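Local coordinates for protein glycinin A3B4 subunit (Glycine max, PDB 2D5F) that serves as an 11S seed storage globulin of soybean, a two-cupin subunit that assembles into larger oligomers and probably holds nitrogen reserves for the germinating seedling, at residues L52-L57 against T136-V141; E24-L29 against I237-G242. All coordinates share one frame; numbering follows the deposited sequence.

Contact 1. Residues L52-L57 against T136-V141; sequences LNRNGL and TGDEPV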
loop_
_atom_site.group_PDB
_atom_site.type_symbol
_atom_site.label_atom_id
_atom_site.label_comp_id
_atom_site.label_asym_id
_atom_site.label_seq_id
_atom_site.Cartn_x
_atom_site.Cartn_y
_atom_site.Cartn_z
ATOM N N LEU B 52 -25.583 29.397 9.960
ATOM C CA LEU B 52 -25.457 30.419 8.938
ATOM C C LEU B 52 -26.870 30.895 8.670
ATOM O O LEU B 52 -27.713 30.126 8.216
ATOM C CB LEU B 52 -24.869 29.845 7.645
ATOM C CG LEU B 52 -23.380 29.495 7.564
ATOM C CD1 LEU B 52 -22.977 28.591 8.716
ATOM C CD2 LEU B 52 -23.107 28.822 6.222
ATOM N N ASN B 53 -27.135 32.155 8.974
ATOM C CA ASN B 53 -28.454 32.707 8.729
ATOM C C ASN B 53 -28.606 32.952 7.231
ATOM O O ASN B 53 -27.673 32.717 6.459
ATOM C CB ASN B 53 -28.621 34.003 9.521
ATOM C CG ASN B 53 -28.752 33.754 11.015
ATOM O OD1 ASN B 53 -28.394 34.600 11.833
ATOM N ND2 ASN B 53 -29.281 32.592 11.374
ATOM N N ARG B 54 -29.788 33.405 6.825
ATOM C CA ARG B 54 -30.075 33.684 5.421
ATOM C C ARG B 54 -28.959 34.551 4.839
ATOM O O ARG B 54 -28.566 35.558 5.436
ATOM C CB ARG B 54 -31.426 34.395 5.304
ATOM C CG ARG B 54 -31.999 34.456 3.900
ATOM C CD ARG B 54 -33.495 34.723 3.957
ATOM N NE ARG B 54 -34.104 34.813 2.632
ATOM C CZ ARG B 54 -33.852 35.782 1.759
ATOM N NH1 ARG B 54 -32.997 36.750 2.063
ATOM N NH2 ARG B 54 -34.459 35.786 0.581
ATOM N N ASN B 55 -28.448 34.148 3.679
ATOM C CA ASN B 55 -27.365 34.867 3.014
ATOM C C ASN B 55 -26.096 34.879 3.866
ATOM O O ASN B 55 -25.203 35.699 3.650
ATOM C CB ASN B 55 -27.777 36.314 2.710
ATOM C CG ASN B 55 -28.772 36.423 1.565
ATOM O OD1 ASN B 55 -29.088 37.523 1.118
ATOM N ND2 ASN B 55 -29.272 35.287 1.089
ATOM N N GLY B 56 -26.019 33.968 4.832
ATOM C CA GLY B 56 -24.855 33.913 5.700
ATOM C C GLY B 56 -23.620 33.317 5.045
ATOM O O GLY B 56 -23.695 32.273 4.398
ATOM N N LEU B 57 -22.483 33.986 5.218
ATOM C CA LEU B 57 -21.221 33.536 4.650
ATOM C C LEU B 57 -20.164 33.361 5.735
ATOM O O LEU B 57 -19.791 34.313 6.421
ATOM C CB LEU B 57 -20.719 34.541 3.608
ATOM C CG LEU B 57 -19.286 34.370 3.083
ATOM C CD1 LEU B 57 -19.168 33.113 2.229
ATOM C CD2 LEU B 57 -18.906 35.589 2.253
ATOM N N THR B 136 -27.427 29.014 0.856
ATOM C CA THR B 136 -28.094 29.278 -0.416
ATOM C C THR B 136 -29.615 29.183 -0.311
ATOM O O THR B 136 -30.318 29.344 -1.310
ATOM C CB THR B 136 -27.658 28.272 -1.490
ATOM O OG1 THR B 136 -28.104 26.966 -1.110
ATOM C CG2 THR B 136 -26.144 28.265 -1.646
ATOM N N GLY B 137 -30.122 28.913 0.888
ATOM C CA GLY B 137 -31.558 28.788 1.067
ATOM C C GLY B 137 -32.156 29.836 1.983
ATOM O O GLY B 137 -31.468 30.767 2.406
ATOM N N ASP B 138 -33.436 29.681 2.305
ATOM C CA ASP B 138 -34.110 30.642 3.165
ATOM C C ASP B 138 -33.918 30.370 4.645
ATOM O O ASP B 138 -33.570 31.277 5.404
ATOM C CB ASP B 138 -35.602 30.697 2.832
ATOM C CG ASP B 138 -35.865 31.310 1.472
ATOM O OD1 ASP B 138 -35.279 32.377 1.183
ATOM O OD2 ASP B 138 -36.659 30.733 0.698
ATOM N N GLU B 139 -34.143 29.132 5.066
ATOM C CA GLU B 139 -33.961 28.810 6.470
ATOM C C GLU B 139 -32.465 28.808 6.784
ATOM O O GLU B 139 -31.627 28.681 5.890
ATOM C CB GLU B 139 -34.581 27.450 6.797
ATOM C CG GLU B 139 -33.817 26.249 6.281
ATOM C CD GLU B 139 -34.510 24.944 6.630
ATOM O OE1 GLU B 139 -35.030 24.835 7.762
ATOM O OE2 GLU B 139 -34.529 24.025 5.783
ATOM N N PRO B 140 -32.108 28.969 8.062
ATOM C CA PRO B 140 -30.691 28.977 8.421
ATOM C C PRO B 140 -30.039 27.607 8.292
ATOM O O PRO B 140 -30.695 26.578 8.431
ATOM C CB PRO B 140 -30.708 29.484 9.861
ATOM C CG PRO B 140 -32.006 28.951 10.381
ATOM C CD PRO B 140 -32.954 29.228 9.240
ATOM N N VAL B 141 -28.747 27.602 7.997
ATOM C CA VAL B 141 -28.020 26.350 7.891
ATOM C C VAL B 141 -27.452 26.057 9.266
ATOM O O VAL B 141 -26.818 26.920 9.879
ATOM C CB VAL B 141 -26.854 26.437 6.886
ATOM C CG1 VAL B 141 -25.906 25.255 7.082
ATOM C CG2 VAL B 141 -27.397 26.451 5.458
HETATM O O HOH W 1 -29.337 32.417 1.756
#
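Leu52 and Val141 face each other as an antiparallel hydrogen-bonded pair: Leu52 N donates to Val141 O at 2.8 Å, and Val141 N returns a bond to Leu52 O at 2.7 Å. Both side chains lie on the same sheet face, where Leu52 CB packs 4.0 Å from Val141 CB. Beyond this pair the strands part, and side chains take over. Pro140 CB lies 3.7 Å from Asn53 ND2, the two side chains meeting at a slant. Farther out, Arg54 runs alongside Asp138 in a salt bridge, its CG anti to the backbone N (chi1 -166°) and the chain extended as far as NE. That torsion carries the aliphatic part past Asp138 O and brings Arg54 NE within 3.1 Å of Asp138 OD1. The carboxylate is met on its anti side, with its plane only 1° from that of the guanidinium; the pair is exposed, so its electrostatic gain is probably modest. Behind it, water 1 accepts from Asn55 N at 2.7 Å and donates to Gly137 O at 2.8 Å. What sets these groups in place is a type II turn from Asn53 to Gly56, closed by Gly56 N on Asn53 O. Here the chain passes from strand 46-52 to strand 56-62, beside the connection from strand 131-135 to strand 141-147: two neighbouring turns that each link the two sheets of a cupin beta-barrel.

Contact 2. Residues E24-L29 against I237-G242; sequences ESEGGL and IVTVEG
A tight turn between antiparallel strands 21-24 and 28-32, at the edge of the N-terminal cupin barrel, rests on the short strand 237-239. Its backbone grip is Gly27 N to Ile237 O, 2.9 Å, with the donor well above the carbonyl plane. Glu26 supplies a second hold: CG anti to the backbone N (chi1 167°) and an extended chain take the carboxylate across Thr239 at about a right angle, and Glu26 OE2 accepts from Thr239 N at 2.7 Å through its anti lone pair, nearly straight at 172°. Water 2 donates both to this oxygen and to Thr239 O; water 3 joins Gly27 O to Thr239 OG1. Below the turn, Ile237 presses CG2 to 3.3 Å from Gly27 C, while CB meets Ser25 CB and CD1 extends to the backbone of Leu29. Cutting Ile237 back to an alanine would probably open a gap under Gly27 and Gly28 and leave the turn less firmly seated. Neither glycine has room for a side chain: a CB on Gly27 would run into Val238 O, and one on Gly28 into Ile237 CG2. Ser25 OG is buried without a polar partner, probably a small cost of the close fit. One backbone N-H and one water donate to Glu26 OE2, which would partly offset the negative charge of this exposed side chain; a carboxylate thus serves as a backbone acceptor for strand 237-239.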
loop_
_atom_site.group_PDB
_atom_site.type_symbol
_atom_site.label_atom_id
_atom_site.label_comp_id
_atom_site.label_asym_id
_atom_site.label_seq_id
_atom_site.Cartn_x
_atom_site.Cartn_y
_atom_site.Cartn_z
ATOM N N GLU B 24 -21.749 35.340 18.638
ATOM C CA GLU B 24 -22.797 35.886 17.788
ATOM C C GLU B 24 -22.198 36.815 16.739
ATOM O O GLU B 24 -21.520 37.784 17.072
ATOM C CB GLU B 24 -23.822 36.638 18.644
ATOM C CG GLU B 24 -24.716 35.715 19.459
ATOM C CD GLU B 24 -25.540 36.460 20.485
ATOM O OE1 GLU B 24 -26.031 37.559 20.156
ATOM O OE2 GLU B 24 -25.705 35.946 21.617
ATOM N N SER B 25 -22.441 36.502 15.470
ATOM C CA SER B 25 -21.922 37.299 14.362
ATOM C C SER B 25 -23.062 37.920 13.573
ATOM O O SER B 25 -24.228 37.585 13.764
ATOM C CB SER B 25 -21.097 36.429 13.403
ATOM O OG SER B 25 -20.016 35.811 14.068
ATOM N N GLU B 26 -22.708 38.813 12.662
ATOM C CA GLU B 26 -23.700 39.467 11.830
ATOM C C GLU B 26 -24.578 38.468 11.090
ATOM O O GLU B 26 -25.806 38.544 11.148
ATOM C CB GLU B 26 -23.008 40.372 10.816
ATOM C CG GLU B 26 -23.918 40.850 9.703
ATOM C CD GLU B 26 -23.178 41.679 8.682
ATOM O OE1 GLU B 26 -23.088 42.909 8.863
ATOM O OE2 GLU B 26 -22.666 41.099 7.705
ATOM N N GLY B 27 -23.940 37.527 10.395
ATOM C CA GLY B 27 -24.686 36.556 9.615
ATOM C C GLY B 27 -24.908 35.181 10.208
ATOM O O GLY B 27 -25.436 34.300 9.527
ATOM N N GLY B 28 -24.523 34.984 11.464
ATOM C CA GLY B 28 -24.716 33.679 12.066
ATOM C C GLY B 28 -24.305 33.531 13.516
ATOM O O GLY B 28 -24.103 34.511 14.237
ATOM N N LEU B 29 -24.172 32.275 13.931
ATOM C CA LEU B 29 -23.813 31.935 15.295
ATOM C C LEU B 29 -22.867 30.735 15.331
ATOM O O LEU B 29 -22.973 29.817 14.511
ATOM C CB LEU B 29 -25.088 31.591 16.070
ATOM C CG LEU B 29 -24.970 31.158 17.528
ATOM C CD1 LEU B 29 -24.486 32.334 18.374
ATOM C CD2 LEU B 29 -26.321 30.666 18.022
ATOM N N ILE B 237 -18.751 35.346 10.640
ATOM C CA ILE B 237 -19.860 34.959 9.774
ATOM C C ILE B 237 -20.580 36.251 9.407
ATOM O O ILE B 237 -21.126 36.940 10.272
ATOM C CB ILE B 237 -20.851 33.999 10.465
ATOM C CG1 ILE B 237 -20.147 32.687 10.828
ATOM C CG2 ILE B 237 -22.015 33.697 9.529
ATOM C CD1 ILE B 237 -21.066 31.651 11.453
ATOM N N VAL B 238 -20.560 36.580 8.125
ATOM C CA VAL B 238 -21.178 37.805 7.652
ATOM C C VAL B 238 -22.426 37.577 6.808
ATOM O O VAL B 238 -22.673 36.470 6.318
ATOM C CB VAL B 238 -20.176 38.611 6.817
ATOM C CG1 VAL B 238 -18.886 38.796 7.607
ATOM C CG2 VAL B 238 -19.909 37.898 5.496
ATOM N N THR B 239 -23.212 38.638 6.647
ATOM C CA THR B 239 -24.416 38.575 5.837
ATOM C C THR B 239 -24.087 39.211 4.492
ATOM O O THR B 239 -23.596 40.340 4.437
ATOM C CB THR B 239 -25.576 39.356 6.480
ATOM O OG1 THR B 239 -25.911 38.764 7.741
ATOM C CG2 THR B 239 -26.793 39.334 5.569
ATOM N N VAL B 240 -24.344 38.477 3.414
ATOM C CA VAL B 240 -24.077 38.981 2.075
ATOM C C VAL B 240 -25.348 39.659 1.573
ATOM O O VAL B 240 -26.314 38.991 1.191
ATOM C CB VAL B 240 -23.685 37.839 1.105
ATOM C CG1 VAL B 240 -23.351 38.412 -0.269
ATOM C CG2 VAL B 240 -22.496 37.071 1.663
ATOM N N GLU B 241 -25.346 40.989 1.591
ATOM C CA GLU B 241 -26.504 41.753 1.151
ATOM C C GLU B 241 -26.688 41.587 -0.348
ATOM O O GLU B 241 -25.757 41.798 -1.125
ATOM C CB GLU B 241 -26.327 43.234 1.486
ATOM C CG GLU B 241 -27.631 44.021 1.468
ATOM C CD GLU B 241 -27.414 45.522 1.530
ATOM O OE1 GLU B 241 -26.665 45.985 2.420
ATOM O OE2 GLU B 241 -28.001 46.240 0.690
ATOM N N GLY B 242 -27.896 41.202 -0.743
ATOM C CA GLY B 242 -28.190 41.009 -2.150
ATOM C C GLY B 242 -27.923 39.585 -2.603
ATOM O O GLY B 242 -28.186 39.232 -3.756
HETATM O O HOH W 2 -21.824 42.009 5.415
HETATM O O HOH W 3 -26.861 36.137 7.342
#

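In the fold
Contacts 1 and 2 lie side by side in the N-terminal cupin, their centres about 9 Å apart; segment 52-57 of contact 1 leads into strand 56-62, against which strand 237-239 of contact 2 pairs. Leu57 N probably donates to Val238 O and Asn53 N to Gly27 O, which joins the 52-57 turn to both segments of contact 2. Each is partly buried, but the burial differs: contact 1 runs from a buried strand pair to an exposed salt bridge, whereas contact 2 sets buried glycines and Ile237 beneath an exposed glutamate. Charge therefore meets charge in the first and backbone N-H in the second. Leu57 and Val240 also pack against Asn469 of a second subunit.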